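Local coordinates for protein arginine kinase (Anthopleura japonica, PDB 4RF6) that catalyses the transfer of a phosphoryl group from ATP to L-arginine, giving N(omega)-phospho-L-arginine and ADP, in a monomer built from two tandem phosphagen kinase repeats, at residues 124-129 against 360-365; 158-163 against 227-232; 308-313 against 355-360; 537-542 against 569-574. One frame throughout, in Å; residues are numbered along the deposited sequence.

Interaction 1 (124-129 against 360-365); sequences NRYIRS and ELEKEA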
loop_
_atom_site.group_PDB
_atom_site.type_symbol
_atom_site.label_atom_id
_atom_site.label_comp_id
_atom_site.label_asym_id
_atom_site.label_seq_id
_atom_site.Cartn_x
_atom_site.Cartn_y
_atom_site.Cartn_z
ATOM N N ASN A 124 -7.120 -9.035 0.376
ATOM C CA ASN A 124 -7.208 -7.613 0.695
ATOM C C ASN A 124 -8.586 -7.018 0.416
ATOM O O ASN A 124 -8.695 -5.892 -0.075
ATOM C CB ASN A 124 -6.107 -6.837 -0.047
ATOM C CG ASN A 124 -4.724 -7.411 0.203
ATOM O OD1 ASN A 124 -4.237 -7.410 1.340
ATOM N ND2 ASN A 124 -4.080 -7.897 -0.855
ATOM N N ARG A 125 -9.627 -7.783 0.739
ATOM C CA ARG A 125 -11.005 -7.353 0.543
ATOM C C ARG A 125 -11.451 -6.345 1.600
ATOM O O ARG A 125 -12.408 -5.591 1.382
ATOM C CB ARG A 125 -11.954 -8.557 0.570
ATOM C CG ARG A 125 -11.742 -9.582 -0.548
ATOM C CD ARG A 125 -12.657 -10.791 -0.345
ATOM N NE ARG A 125 -12.562 -11.757 -1.434
ATOM C CZ ARG A 125 -13.335 -11.738 -2.516
ATOM N NH1 ARG A 125 -14.266 -10.800 -2.655
ATOM N NH2 ARG A 125 -13.179 -12.655 -3.459
ATOM N N TYR A 126 -10.764 -6.328 2.742
ATOM C CA TYR A 126 -11.176 -5.491 3.869
ATOM C C TYR A 126 -10.023 -4.748 4.538
ATOM O O TYR A 126 -10.085 -3.532 4.731
ATOM C CB TYR A 126 -11.919 -6.337 4.913
ATOM C CG TYR A 126 -13.094 -7.074 4.326
ATOM C CD1 TYR A 126 -14.285 -6.411 4.061
ATOM C CD2 TYR A 126 -13.006 -8.422 4.011
ATOM C CE1 TYR A 126 -15.360 -7.073 3.508
ATOM C CE2 TYR A 126 -14.076 -9.096 3.453
ATOM C CZ TYR A 126 -15.252 -8.415 3.206
ATOM O OH TYR A 126 -16.328 -9.074 2.656
ATOM N N ILE A 127 -8.980 -5.490 4.894
ATOM C CA ILE A 127 -7.862 -4.945 5.652
ATOM C C ILE A 127 -6.844 -4.311 4.703
ATOM O O ILE A 127 -6.523 -4.878 3.653
ATOM C CB ILE A 127 -7.209 -6.043 6.530
ATOM C CG1 ILE A 127 -8.224 -6.591 7.540
ATOM C CG2 ILE A 127 -5.975 -5.515 7.243
ATOM C CD1 ILE A 127 -7.734 -7.806 8.326
ATOM N N ARG A 128 -6.351 -3.127 5.062
ATOM C CA ARG A 128 -5.472 -2.381 4.173
ATOM C C ARG A 128 -4.023 -2.386 4.640
ATOM O O ARG A 128 -3.097 -2.408 3.822
ATOM C CB ARG A 128 -5.986 -0.950 3.996
ATOM C CG ARG A 128 -7.289 -0.882 3.212
ATOM C CD ARG A 128 -7.808 0.535 3.073
ATOM N NE ARG A 128 -8.952 0.583 2.165
ATOM C CZ ARG A 128 -9.398 1.686 1.577
ATOM N NH1 ARG A 128 -8.796 2.847 1.797
ATOM N NH2 ARG A 128 -10.443 1.627 0.763
ATOM N N SER A 129 -3.822 -2.379 5.953
ATOM C CA SER A 129 -2.469 -2.317 6.492
ATOM C C SER A 129 -2.410 -2.768 7.944
ATOM O O SER A 129 -3.409 -2.725 8.662
ATOM C CB SER A 129 -1.905 -0.898 6.359
ATOM O OG SER A 129 -2.698 0.032 7.079
ATOM N N GLU A 360 -15.760 -10.528 10.089
ATOM C CA GLU A 360 -16.852 -11.474 9.865
ATOM C C GLU A 360 -18.222 -10.794 9.879
ATOM O O GLU A 360 -19.152 -11.238 9.200
ATOM C CB GLU A 360 -16.797 -12.617 10.880
ATOM C CG GLU A 360 -15.658 -13.600 10.632
ATOM C CD GLU A 360 -15.846 -14.404 9.353
ATOM O OE1 GLU A 360 -17.011 -14.650 8.971
ATOM O OE2 GLU A 360 -14.832 -14.788 8.729
ATOM N N LEU A 361 -18.331 -9.712 10.646
ATOM C CA LEU A 361 -19.532 -8.879 10.648
ATOM C C LEU A 361 -19.735 -8.199 9.297
ATOM O O LEU A 361 -20.837 -8.211 8.745
ATOM C CB LEU A 361 -19.451 -7.808 11.739
ATOM C CG LEU A 361 -19.815 -8.133 13.187
ATOM C CD1 LEU A 361 -19.950 -6.840 13.979
ATOM C CD2 LEU A 361 -21.102 -8.953 13.272
ATOM N N GLU A 362 -18.670 -7.590 8.779
ATOM C CA GLU A 362 -18.710 -6.957 7.463
ATOM C C GLU A 362 -19.067 -7.986 6.387
ATOM O O GLU A 362 -19.870 -7.710 5.491
ATOM C CB GLU A 362 -17.361 -6.297 7.146
ATOM C CG GLU A 362 -17.356 -5.429 5.886
ATOM C CD GLU A 362 -18.171 -4.162 6.048
ATOM O OE1 GLU A 362 -18.419 -3.765 7.204
ATOM O OE2 GLU A 362 -18.564 -3.565 5.022
ATOM N N LYS A 363 -18.481 -9.176 6.491
ATOM C CA LYS A 363 -18.715 -10.238 5.513
ATOM C C LYS A 363 -20.157 -10.757 5.531
ATOM O O LYS A 363 -20.730 -11.058 4.474
ATOM C CB LYS A 363 -17.728 -11.390 5.722
ATOM C CG LYS A 363 -16.316 -11.088 5.244
ATOM C CD LYS A 363 -15.283 -12.006 5.885
ATOM C CE LYS A 363 -15.493 -13.459 5.493
ATOM N NZ LYS A 363 -14.406 -14.334 6.024
ATOM N N GLU A 364 -20.732 -10.871 6.727
ATOM C CA GLU A 364 -22.122 -11.298 6.883
ATOM C C GLU A 364 -23.040 -10.306 6.195
ATOM O O GLU A 364 -23.967 -10.684 5.489
ATOM C CB GLU A 364 -22.510 -11.369 8.363
ATOM C CG GLU A 364 -22.038 -12.600 9.124
ATOM C CD GLU A 364 -22.477 -12.564 10.578
ATOM O OE1 GLU A 364 -23.426 -11.812 10.887
ATOM O OE2 GLU A 364 -21.871 -13.272 11.410
ATOM N N ALA A 365 -22.769 -9.027 6.420
ATOM C CA ALA A 365 -23.574 -7.953 5.854
ATOM C C ALA A 365 -23.511 -7.968 4.333
ATOM O O ALA A 365 -24.521 -7.759 3.653
ATOM C CB ALA A 365 -23.109 -6.617 6.386
#

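Interaction 2 (158-163 against 227-232); sequences KVVGVL and VWLNEE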
loop_
_atom_site.group_PDB
_atom_site.type_symbol
_atom_site.label_atom_id
_atom_site.label_comp_id
_atom_site.label_asym_id
_atom_site.label_seq_id
_atom_site.Cartn_x
_atom_site.Cartn_y
_atom_site.Cartn_z
ATOM N N LYS A 158 25.896 0.821 20.535
ATOM C CA LYS A 158 25.544 -0.558 20.857
ATOM C C LYS A 158 24.396 -1.043 19.988
ATOM O O LYS A 158 24.425 -2.163 19.481
ATOM C CB LYS A 158 25.174 -0.697 22.335
ATOM C CG LYS A 158 26.376 -0.921 23.237
ATOM C CD LYS A 158 26.215 -0.229 24.578
ATOM C CE LYS A 158 25.643 -1.147 25.641
ATOM N NZ LYS A 158 26.295 -0.876 26.964
ATOM N N VAL A 159 23.388 -0.190 19.820
ATOM C CA VAL A 159 22.207 -0.552 19.044
ATOM C C VAL A 159 22.568 -0.793 17.583
ATOM O O VAL A 159 22.205 -1.823 17.007
ATOM C CB VAL A 159 21.098 0.516 19.158
ATOM C CG1 VAL A 159 20.015 0.280 18.117
ATOM C CG2 VAL A 159 20.495 0.499 20.553
ATOM N N VAL A 160 23.290 0.156 16.994
ATOM C CA VAL A 160 23.705 0.055 15.592
ATOM C C VAL A 160 24.491 -1.234 15.327
ATOM O O VAL A 160 24.291 -1.898 14.302
ATOM C CB VAL A 160 24.510 1.291 15.146
ATOM C CG1 VAL A 160 25.140 1.073 13.779
ATOM C CG2 VAL A 160 23.610 2.522 15.118
ATOM N N GLY A 161 25.361 -1.599 16.268
ATOM C CA GLY A 161 26.112 -2.841 16.182
ATOM C C GLY A 161 25.232 -4.073 16.048
ATOM O O GLY A 161 25.567 -5.006 15.313
ATOM N N VAL A 162 24.110 -4.083 16.762
ATOM C CA VAL A 162 23.159 -5.182 16.657
ATOM C C VAL A 162 22.372 -5.075 15.357
ATOM O O VAL A 162 22.226 -6.055 14.624
ATOM C CB VAL A 162 22.175 -5.217 17.844
ATOM C CG1 VAL A 162 21.078 -6.232 17.592
ATOM C CG2 VAL A 162 22.897 -5.547 19.133
ATOM N N LEU A 163 21.873 -3.875 15.071
ATOM C CA LEU A 163 21.026 -3.669 13.899
ATOM C C LEU A 163 21.735 -4.024 12.592
ATOM O O LEU A 163 21.175 -4.729 11.755
ATOM C CB LEU A 163 20.481 -2.236 13.854
ATOM C CG LEU A 163 19.474 -1.852 14.939
ATOM C CD1 LEU A 163 18.926 -0.448 14.716
ATOM C CD2 LEU A 163 18.337 -2.860 15.014
ATOM N N VAL A 227 13.344 1.439 12.830
ATOM C CA VAL A 227 13.750 1.754 14.196
ATOM C C VAL A 227 14.063 3.244 14.318
ATOM O O VAL A 227 14.839 3.786 13.529
ATOM C CB VAL A 227 14.998 0.950 14.634
ATOM C CG1 VAL A 227 15.409 1.333 16.055
ATOM C CG2 VAL A 227 14.752 -0.558 14.531
ATOM N N TRP A 228 13.445 3.908 15.291
ATOM C CA TRP A 228 13.876 5.245 15.679
ATOM C C TRP A 228 14.766 5.119 16.897
ATOM O O TRP A 228 14.399 4.491 17.896
ATOM C CB TRP A 228 12.691 6.158 15.971
ATOM C CG TRP A 228 12.015 6.637 14.729
ATOM C CD1 TRP A 228 12.342 6.317 13.438
ATOM C CD2 TRP A 228 10.887 7.520 14.642
ATOM N NE1 TRP A 228 11.492 6.948 12.561
ATOM C CE2 TRP A 228 10.584 7.696 13.281
ATOM C CE3 TRP A 228 10.099 8.183 15.597
ATOM C CZ2 TRP A 228 9.531 8.505 12.837
ATOM C CZ3 TRP A 228 9.052 8.988 15.157
ATOM C CH2 TRP A 228 8.778 9.139 13.793
ATOM N N LEU A 229 15.949 5.703 16.805
ATOM C CA LEU A 229 16.951 5.538 17.849
ATOM C C LEU A 229 17.069 6.828 18.647
ATOM O O LEU A 229 17.358 7.885 18.079
ATOM C CB LEU A 229 18.285 5.166 17.205
ATOM C CG LEU A 229 19.469 4.713 18.047
ATOM C CD1 LEU A 229 19.012 3.907 19.246
ATOM C CD2 LEU A 229 20.424 3.887 17.182
ATOM N N ASN A 230 16.815 6.738 19.953
ATOM C CA ASN A 230 16.993 7.862 20.877
ATOM C C ASN A 230 16.092 9.067 20.617
ATOM O O ASN A 230 16.497 10.213 20.825
ATOM C CB ASN A 230 18.465 8.300 20.933
ATOM C CG ASN A 230 19.327 7.337 21.714
ATOM O OD1 ASN A 230 18.886 6.761 22.705
ATOM N ND2 ASN A 230 20.564 7.147 21.264
ATOM N N GLU A 231 14.877 8.807 20.153
ATOM C CA GLU A 231 13.872 9.862 20.065
ATOM C C GLU A 231 13.259 10.065 21.460
ATOM O O GLU A 231 13.886 10.672 22.336
ATOM C CB GLU A 231 12.807 9.508 19.020
ATOM C CG GLU A 231 11.845 10.646 18.659
ATOM C CD GLU A 231 10.393 10.309 18.973
ATOM O OE1 GLU A 231 9.531 11.208 18.849
ATOM O OE2 GLU A 231 10.120 9.149 19.345
ATOM N N GLU A 232 12.061 9.536 21.688
ATOM C CA GLU A 232 11.402 9.697 22.984
ATOM C C GLU A 232 11.843 8.612 23.970
ATOM O O GLU A 232 11.863 8.826 25.189
ATOM C CB GLU A 232 9.881 9.693 22.821
ATOM C CG GLU A 232 9.121 9.816 24.137
ATOM C CD GLU A 232 7.620 9.825 23.947
ATOM O OE1 GLU A 232 7.152 10.427 22.960
ATOM O OE2 GLU A 232 6.913 9.234 24.791
#

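Interaction 3 (308-313 against 355-360); sequences TKYHIQ and VKALME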
loop_
_atom_site.group_PDB
_atom_site.type_symbol
_atom_site.label_atom_id
_atom_site.label_comp_id
_atom_site.label_asym_id
_atom_site.label_seq_id
_atom_site.Cartn_x
_atom_site.Cartn_y
_atom_site.Cartn_z
ATOM N N THR A 308 -15.147 -3.660 23.122
ATOM C CA THR A 308 -15.033 -3.807 24.569
ATOM C C THR A 308 -14.419 -5.156 24.932
ATOM O O THR A 308 -13.490 -5.229 25.741
ATOM C CB THR A 308 -16.409 -3.673 25.259
ATOM O OG1 THR A 308 -16.975 -2.389 24.969
ATOM C CG2 THR A 308 -16.274 -3.821 26.760
ATOM N N LYS A 309 -14.936 -6.217 24.317
ATOM C CA LYS A 309 -14.478 -7.576 24.595
ATOM C C LYS A 309 -12.972 -7.747 24.395
ATOM O O LYS A 309 -12.296 -8.361 25.226
ATOM C CB LYS A 309 -15.251 -8.588 23.739
ATOM C CG LYS A 309 -14.701 -10.017 23.780
ATOM C CD LYS A 309 -15.828 -11.035 23.624
ATOM C CE LYS A 309 -15.429 -12.223 22.756
ATOM N NZ LYS A 309 -14.526 -13.184 23.454
ATOM N N TYR A 310 -12.444 -7.189 23.308
ATOM C CA TYR A 310 -11.031 -7.364 22.993
ATOM C C TYR A 310 -10.146 -6.195 23.431
ATOM O O TYR A 310 -8.943 -6.188 23.158
ATOM C CB TYR A 310 -10.858 -7.686 21.505
ATOM C CG TYR A 310 -11.515 -8.994 21.134
ATOM C CD1 TYR A 310 -10.967 -10.203 21.545
ATOM C CD2 TYR A 310 -12.698 -9.023 20.404
ATOM C CE1 TYR A 310 -11.566 -11.400 21.227
ATOM C CE2 TYR A 310 -13.302 -10.220 20.080
ATOM C CZ TYR A 310 -12.729 -11.405 20.496
ATOM O OH TYR A 310 -13.322 -12.607 20.183
ATOM N N HIS A 311 -10.741 -5.228 24.126
ATOM C CA HIS A 311 -10.020 -4.056 24.633
ATOM C C HIS A 311 -9.314 -3.298 23.517
ATOM O O HIS A 311 -8.169 -2.857 23.664
ATOM C CB HIS A 311 -9.024 -4.458 25.720
ATOM C CG HIS A 311 -9.577 -5.445 26.697
ATOM N ND1 HIS A 311 -9.047 -6.707 26.858
ATOM C CD2 HIS A 311 -10.634 -5.370 27.541
ATOM C CE1 HIS A 311 -9.744 -7.361 27.770
ATOM N NE2 HIS A 311 -10.712 -6.571 28.199
ATOM N N ILE A 312 -10.012 -3.159 22.397
ATOM C CA ILE A 312 -9.511 -2.393 21.266
ATOM C C ILE A 312 -10.405 -1.176 21.052
ATOM O O ILE A 312 -11.446 -1.048 21.696
ATOM C CB ILE A 312 -9.447 -3.248 20.000
ATOM C CG1 ILE A 312 -10.805 -3.899 19.716
ATOM C CG2 ILE A 312 -8.361 -4.309 20.148
ATOM C CD1 ILE A 312 -10.803 -4.847 18.512
ATOM N N GLN A 313 -9.995 -0.278 20.163
ATOM C CA GLN A 313 -10.764 0.933 19.896
ATOM C C GLN A 313 -10.806 1.178 18.392
ATOM O O GLN A 313 -9.881 0.794 17.671
ATOM C CB GLN A 313 -10.135 2.130 20.611
ATOM C CG GLN A 313 -8.686 2.384 20.212
ATOM C CD GLN A 313 -7.947 3.274 21.195
ATOM O OE1 GLN A 313 -8.548 4.115 21.867
ATOM N NE2 GLN A 313 -6.630 3.091 21.286
ATOM N N VAL A 355 -10.238 -7.951 15.194
ATOM C CA VAL A 355 -10.374 -7.572 13.786
ATOM C C VAL A 355 -11.126 -8.650 13.011
ATOM O O VAL A 355 -11.969 -8.350 12.161
ATOM C CB VAL A 355 -8.996 -7.299 13.129
ATOM C CG1 VAL A 355 -9.137 -7.135 11.621
ATOM C CG2 VAL A 355 -8.347 -6.057 13.734
ATOM N N LYS A 356 -10.821 -9.908 13.318
ATOM C CA LYS A 356 -11.509 -11.034 12.695
ATOM C C LYS A 356 -13.016 -10.987 12.938
ATOM O O LYS A 356 -13.811 -11.167 12.011
ATOM C CB LYS A 356 -10.944 -12.366 13.195
ATOM C CG LYS A 356 -11.592 -13.589 12.546
ATOM C CD LYS A 356 -11.012 -14.894 13.073
ATOM C CE LYS A 356 -11.732 -16.092 12.470
ATOM N NZ LYS A 356 -11.083 -17.389 12.821
ATOM N N ALA A 357 -13.406 -10.740 14.184
ATOM C CA ALA A 357 -14.821 -10.651 14.537
ATOM C C ALA A 357 -15.485 -9.501 13.791
ATOM O O ALA A 357 -16.593 -9.649 13.272
ATOM C CB ALA A 357 -14.983 -10.476 16.035
ATOM N N LEU A 358 -14.805 -8.357 13.754
ATOM C CA LEU A 358 -15.277 -7.191 13.008
ATOM C C LEU A 358 -15.353 -7.480 11.511
ATOM O O LEU A 358 -16.271 -7.015 10.828
ATOM C CB LEU A 358 -14.373 -5.978 13.255
ATOM C CG LEU A 358 -14.327 -5.373 14.659
ATOM C CD1 LEU A 358 -13.232 -4.332 14.775
ATOM C CD2 LEU A 358 -15.664 -4.754 15.024
ATOM N N MET A 359 -14.384 -8.236 11.000
ATOM C CA MET A 359 -14.372 -8.584 9.584
ATOM C C MET A 359 -15.519 -9.537 9.235
ATOM O O MET A 359 -16.186 -9.365 8.215
ATOM C CB MET A 359 -13.019 -9.179 9.165
ATOM C CG MET A 359 -12.880 -9.385 7.658
ATOM S SD MET A 359 -11.208 -9.842 7.139
ATOM C CE MET A 359 -11.192 -11.584 7.558
ATOM N N GLU A 360 -15.760 -10.528 10.089
ATOM C CA GLU A 360 -16.852 -11.474 9.865
ATOM C C GLU A 360 -18.222 -10.794 9.879
ATOM O O GLU A 360 -19.152 -11.238 9.200
ATOM C CB GLU A 360 -16.797 -12.617 10.880
ATOM C CG GLU A 360 -15.658 -13.600 10.632
ATOM C CD GLU A 360 -15.846 -14.404 9.353
ATOM O OE1 GLU A 360 -17.011 -14.650 8.971
ATOM O OE2 GLU A 360 -14.832 -14.788 8.729
#

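Interaction 4 (537-542 against 569-574); sequences RQKLVN and IFHNND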
loop_
_atom_site.group_PDB
_atom_site.type_symbol
_atom_site.label_atom_id
_atom_site.label_comp_id
_atom_site.label_asym_id
_atom_site.label_seq_id
_atom_site.Cartn_x
_atom_site.Cartn_y
_atom_site.Cartn_z
ATOM N N ARG A 537 8.989 11.502 -11.153
ATOM C CA ARG A 537 7.611 11.598 -11.602
ATOM C C ARG A 537 7.488 12.592 -12.743
ATOM O O ARG A 537 7.083 12.230 -13.846
ATOM C CB ARG A 537 6.708 12.019 -10.445
ATOM C CG ARG A 537 5.240 12.161 -10.816
ATOM C CD ARG A 537 4.364 11.870 -9.614
ATOM N NE ARG A 537 5.113 12.062 -8.375
ATOM C CZ ARG A 537 5.084 11.229 -7.338
ATOM N NH1 ARG A 537 4.330 10.139 -7.377
ATOM N NH2 ARG A 537 5.809 11.490 -6.257
ATOM N N GLN A 538 7.859 13.841 -12.470
ATOM C CA GLN A 538 7.774 14.915 -13.455
ATOM C C GLN A 538 8.388 14.515 -14.792
ATOM O O GLN A 538 7.809 14.751 -15.854
ATOM C CB GLN A 538 8.471 16.168 -12.925
ATOM C CG GLN A 538 8.206 17.389 -13.783
ATOM C CD GLN A 538 6.719 17.628 -13.981
ATOM O OE1 GLN A 538 6.013 18.005 -13.046
ATOM N NE2 GLN A 538 6.233 17.391 -15.196
ATOM N N LYS A 539 9.564 13.902 -14.721
ATOM C CA LYS A 539 10.253 13.399 -15.901
ATOM C C LYS A 539 9.382 12.403 -16.663
ATOM O O LYS A 539 9.253 12.482 -17.891
ATOM C CB LYS A 539 11.581 12.758 -15.491
ATOM C CG LYS A 539 12.119 11.736 -16.477
ATOM C CD LYS A 539 13.534 11.286 -16.126
ATOM C CE LYS A 539 13.663 9.775 -16.249
ATOM N NZ LYS A 539 12.696 9.218 -17.242
ATOM N N LEU A 540 8.772 11.477 -15.926
ATOM C CA LEU A 540 7.898 10.471 -16.522
ATOM C C LEU A 540 6.642 11.092 -17.133
ATOM O O LEU A 540 6.213 10.684 -18.215
ATOM C CB LEU A 540 7.534 9.396 -15.495
ATOM C CG LEU A 540 8.700 8.492 -15.096
ATOM C CD1 LEU A 540 8.340 7.628 -13.898
ATOM C CD2 LEU A 540 9.127 7.627 -16.270
ATOM N N VAL A 541 6.060 12.076 -16.445
ATOM C CA VAL A 541 4.882 12.778 -16.961
ATOM C C VAL A 541 5.207 13.470 -18.284
ATOM O O VAL A 541 4.412 13.442 -19.227
ATOM C CB VAL A 541 4.350 13.843 -15.979
ATOM C CG1 VAL A 541 2.981 14.334 -16.431
ATOM C CG2 VAL A 541 4.258 13.293 -14.569
ATOM N N ASN A 542 6.380 14.093 -18.343
ATOM C CA ASN A 542 6.808 14.813 -19.535
ATOM C C ASN A 542 6.962 13.909 -20.759
ATOM O O ASN A 542 6.723 14.339 -21.887
ATOM C CB ASN A 542 8.109 15.576 -19.262
ATOM C CG ASN A 542 7.927 16.712 -18.266
ATOM O OD1 ASN A 542 6.806 17.146 -17.991
ATOM N ND2 ASN A 542 9.037 17.207 -17.730
ATOM N N ILE A 569 6.980 1.287 -13.628
ATOM C CA ILE A 569 7.150 1.683 -15.020
ATOM C C ILE A 569 8.569 1.392 -15.504
ATOM O O ILE A 569 9.547 1.716 -14.827
ATOM C CB ILE A 569 6.868 3.190 -15.202
ATOM C CG1 ILE A 569 5.433 3.514 -14.782
ATOM C CG2 ILE A 569 7.129 3.617 -16.641
ATOM C CD1 ILE A 569 5.165 4.983 -14.534
ATOM N N PHE A 570 8.673 0.775 -16.676
ATOM C CA PHE A 570 9.955 0.524 -17.310
ATOM C C PHE A 570 9.932 1.140 -18.703
ATOM O O PHE A 570 8.916 1.066 -19.403
ATOM C CB PHE A 570 10.196 -0.983 -17.405
ATOM C CG PHE A 570 11.431 -1.364 -18.185
ATOM C CD1 PHE A 570 11.380 -1.530 -19.568
ATOM C CD2 PHE A 570 12.635 -1.588 -17.532
ATOM C CE1 PHE A 570 12.511 -1.886 -20.284
ATOM C CE2 PHE A 570 13.772 -1.947 -18.241
ATOM C CZ PHE A 570 13.707 -2.099 -19.619
ATOM N N HIS A 571 11.042 1.743 -19.115
ATOM C CA HIS A 571 11.164 2.190 -20.500
ATOM C C HIS A 571 12.608 2.098 -20.969
ATOM O O HIS A 571 13.533 2.239 -20.168
ATOM C CB HIS A 571 10.616 3.612 -20.670
ATOM C CG HIS A 571 11.500 4.677 -20.103
ATOM N ND1 HIS A 571 12.648 5.105 -20.737
ATOM C CD2 HIS A 571 11.402 5.409 -18.967
ATOM C CE1 HIS A 571 13.221 6.051 -20.013
ATOM N NE2 HIS A 571 12.486 6.253 -18.935
ATOM N N ASN A 572 12.810 1.860 -22.261
ATOM C CA ASN A 572 14.171 1.761 -22.784
ATOM C C ASN A 572 14.833 3.131 -22.965
ATOM O O ASN A 572 14.187 4.174 -22.834
ATOM C CB ASN A 572 14.210 0.943 -24.084
ATOM C CG ASN A 572 13.552 1.657 -25.252
ATOM O OD1 ASN A 572 12.804 2.616 -25.070
ATOM N ND2 ASN A 572 13.819 1.174 -26.462
ATOM N N ASN A 573 16.124 3.125 -23.266
ATOM C CA ASN A 573 16.863 4.370 -23.404
ATOM C C ASN A 573 16.441 5.179 -24.630
ATOM O O ASN A 573 16.470 6.409 -24.610
ATOM C CB ASN A 573 18.367 4.091 -23.433
ATOM C CG ASN A 573 18.862 3.432 -22.156
ATOM O OD1 ASN A 573 18.478 3.823 -21.054
ATOM N ND2 ASN A 573 19.710 2.416 -22.301
ATOM N N ASP A 574 16.045 4.481 -25.692
ATOM C CA ASP A 574 15.602 5.134 -26.921
ATOM C C ASP A 574 14.176 5.686 -26.800
ATOM O O ASP A 574 13.715 6.431 -27.671
ATOM C CB ASP A 574 15.697 4.163 -28.108
ATOM C CG ASP A 574 17.133 3.771 -28.435
ATOM O OD1 ASP A 574 18.055 4.528 -28.059
ATOM O OD2 ASP A 574 17.335 2.711 -29.069
#

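Interaction 1 (124-129 against 360-365)
Tyr126 meets the aliphatic parts of Glu362 and Lys363 obliquely with its ring and hydroxyl, joining the loop that leads into strand 127-136 to the long helix 344-370 that packs on the antiparallel sheet of the phosphagen kinase catalytic domain. The contact is by van der Waals touch, with no hydrogen bond across it. Tyr126 CE1 comes to 3.5 Å from Glu362 CG, and its OH lies 3.3 Å from Lys363 CG, the lysine chain crossing the tyrosine at about a right angle. With its CG anti to the carbonyl carbon (chi1 -55°), Tyr126 swings the ring toward the helix. Polar bonds hold the helical side chains in place. The Glu362 carboxylate, 66° from the tyrosine plane, takes His296 ND1 and the Ala297 backbone N. On the strand, Arg128 and Ser129 both face His291 in a classic beta bulge; Ser129 belongs to the predicted ATP site. Lys363 bends at chi3, and its NZ meets Glu360 OE2 at 2.8 Å in a salt bridge, from above the carboxylate plane.

Interaction 2 (158-163 against 227-232)
The flat indole of Trp228 stands apart from the Val159-Leu229 contact, on the other side of strand 225-229 from Val227 and Leu229. At its edge, in the ring plane, lies Glu231 OE2, which also forms a salt bridge with Arg236, while NE1 bonds to Phe193 O and the Phe195 ring meets the indole obliquely. Across the contact itself everything is aliphatic. Val159 and Leu229 reach toward each other tip to tip, Val159 CG1 lying 3.7 Å from Leu229 CD2. Leu229 CD1 also takes part, 3.9 Å from Val159 CG2. Val160 crosses at about a right angle and brings CG2 to 4.0 Å from Leu229 CD2. One turn further along the helix, Leu163 CD1 comes to 4.2 Å from Val227 CG1, again end against end. Leu229 has CG anti to its amide nitrogen (chi1 -170°), which carries the isobutyl group toward the helix. Leu235 of the adjoining strand touches Val159, Val227 and Leu229, and Tyr218 backs Leu163 and Val227. Helix and strand run nearly antiparallel, at 158°, with axes 10.8 Å apart. Such methyl-on-methyl packing covers one face of the antiparallel sheet in the phosphagen kinase catalytic domain; just past the strand comes Glu232, probably a substrate-binding residue, as in related kinases.

Interaction 3 (308-313 against 355-360)
Met359 N donates to Val355 O at 2.7 Å, a bond within the turn of helix 344-370 that carries Ala357 and Leu358, the partners of Tyr310 and Ile312. Those two pairs make the contact. Ala357 CB approaches the Tyr310 ring obliquely, 4.4 Å from Tyr310 CE2, while Lys309 CG sits over the centre of one face of the same ring, 3.9 Å above the plane. Ile312 extends its chain (chi2 -176°) so that CD1 ends 4.5 Å from Leu358 CD1. Between Tyr310 and Ile312 the backbone leaves helical geometry at His311, whose positive phi belongs to a Schellman motif with bonds back into the last turn; strand 312-316, an outer strand of the sheet, follows directly. Ile306 of helix 303-310 touches both Ala357 and Leu358, and Ile334 of the neighbouring strand touches Ile312 and Leu358. With only loose apolar touches and no hydrogen bond across it, the contact rests on modest burial of apolar groups, without directional bonds.

Interaction 4 (537-542 against 569-574)
Leu540 sets its two methyls on Ile569 and His571, packing helix 534-542 onto strand 568-572 of the antiparallel sheet in the second phosphagen kinase catalytic domain. Leu540 CD1 meets Ile569 CD1 tip to tip at 4.2 Å. Leu540 CD2 lies equally far, 4.2 Å, from His571 CD2, approaching the imidazole obliquely. The helix axis passes 11.6 Å from that of the strand at 61°; Leu540 alone meets two residues, Ile569 and His571, that point toward the helix. Tyr527 of the outermost strand touches Leu540 and Lys539 as well, and Leu578 of the adjoining strand 577-581 touches Ile569 and His571. Polar contact is confined to the lysine: Lys539, bent at chi3 and chi4, brings NZ to the edge of the imidazole, near its plane, and makes a weak hydrogen bond to His571 NE2 at 3.4 Å. The Phe545 ring also meets this histidine. Within the helix Gln538 NE2 reaches one turn on to Asn542 OD1, 2.9 Å away. The imidazole is also held through its other nitrogen. With CG between the backbone N and carbonyl carbon (chi1 74°), ND1 of His571 donates to Asn572 O at 2.8 Å and 158°, the acceptor lying in the ring plane.

Interactions 1 and 3 are neighbours, their centres 12 Å apart: both use helix 344-370, share Glu360, and touch where Ile127 CD1 meets Val355 CG1 at 3.6 Å. Interaction 2 reaches the same eight-stranded sheet but lies 36 Å from interaction 1 and 33 Å from interaction 3, centre to centre; along the chain it is nested in the loop that interaction 1 closes. Interactions 1 and 2 include Ser129 of the predicted ATP site and Glu232 of the substrate site inferred by similarity; neither residue takes part in the packing between the segments. Interaction 4 belongs to the second repeat, its centre 37 to 45 Å from the others and away from the known or predicted binding residues.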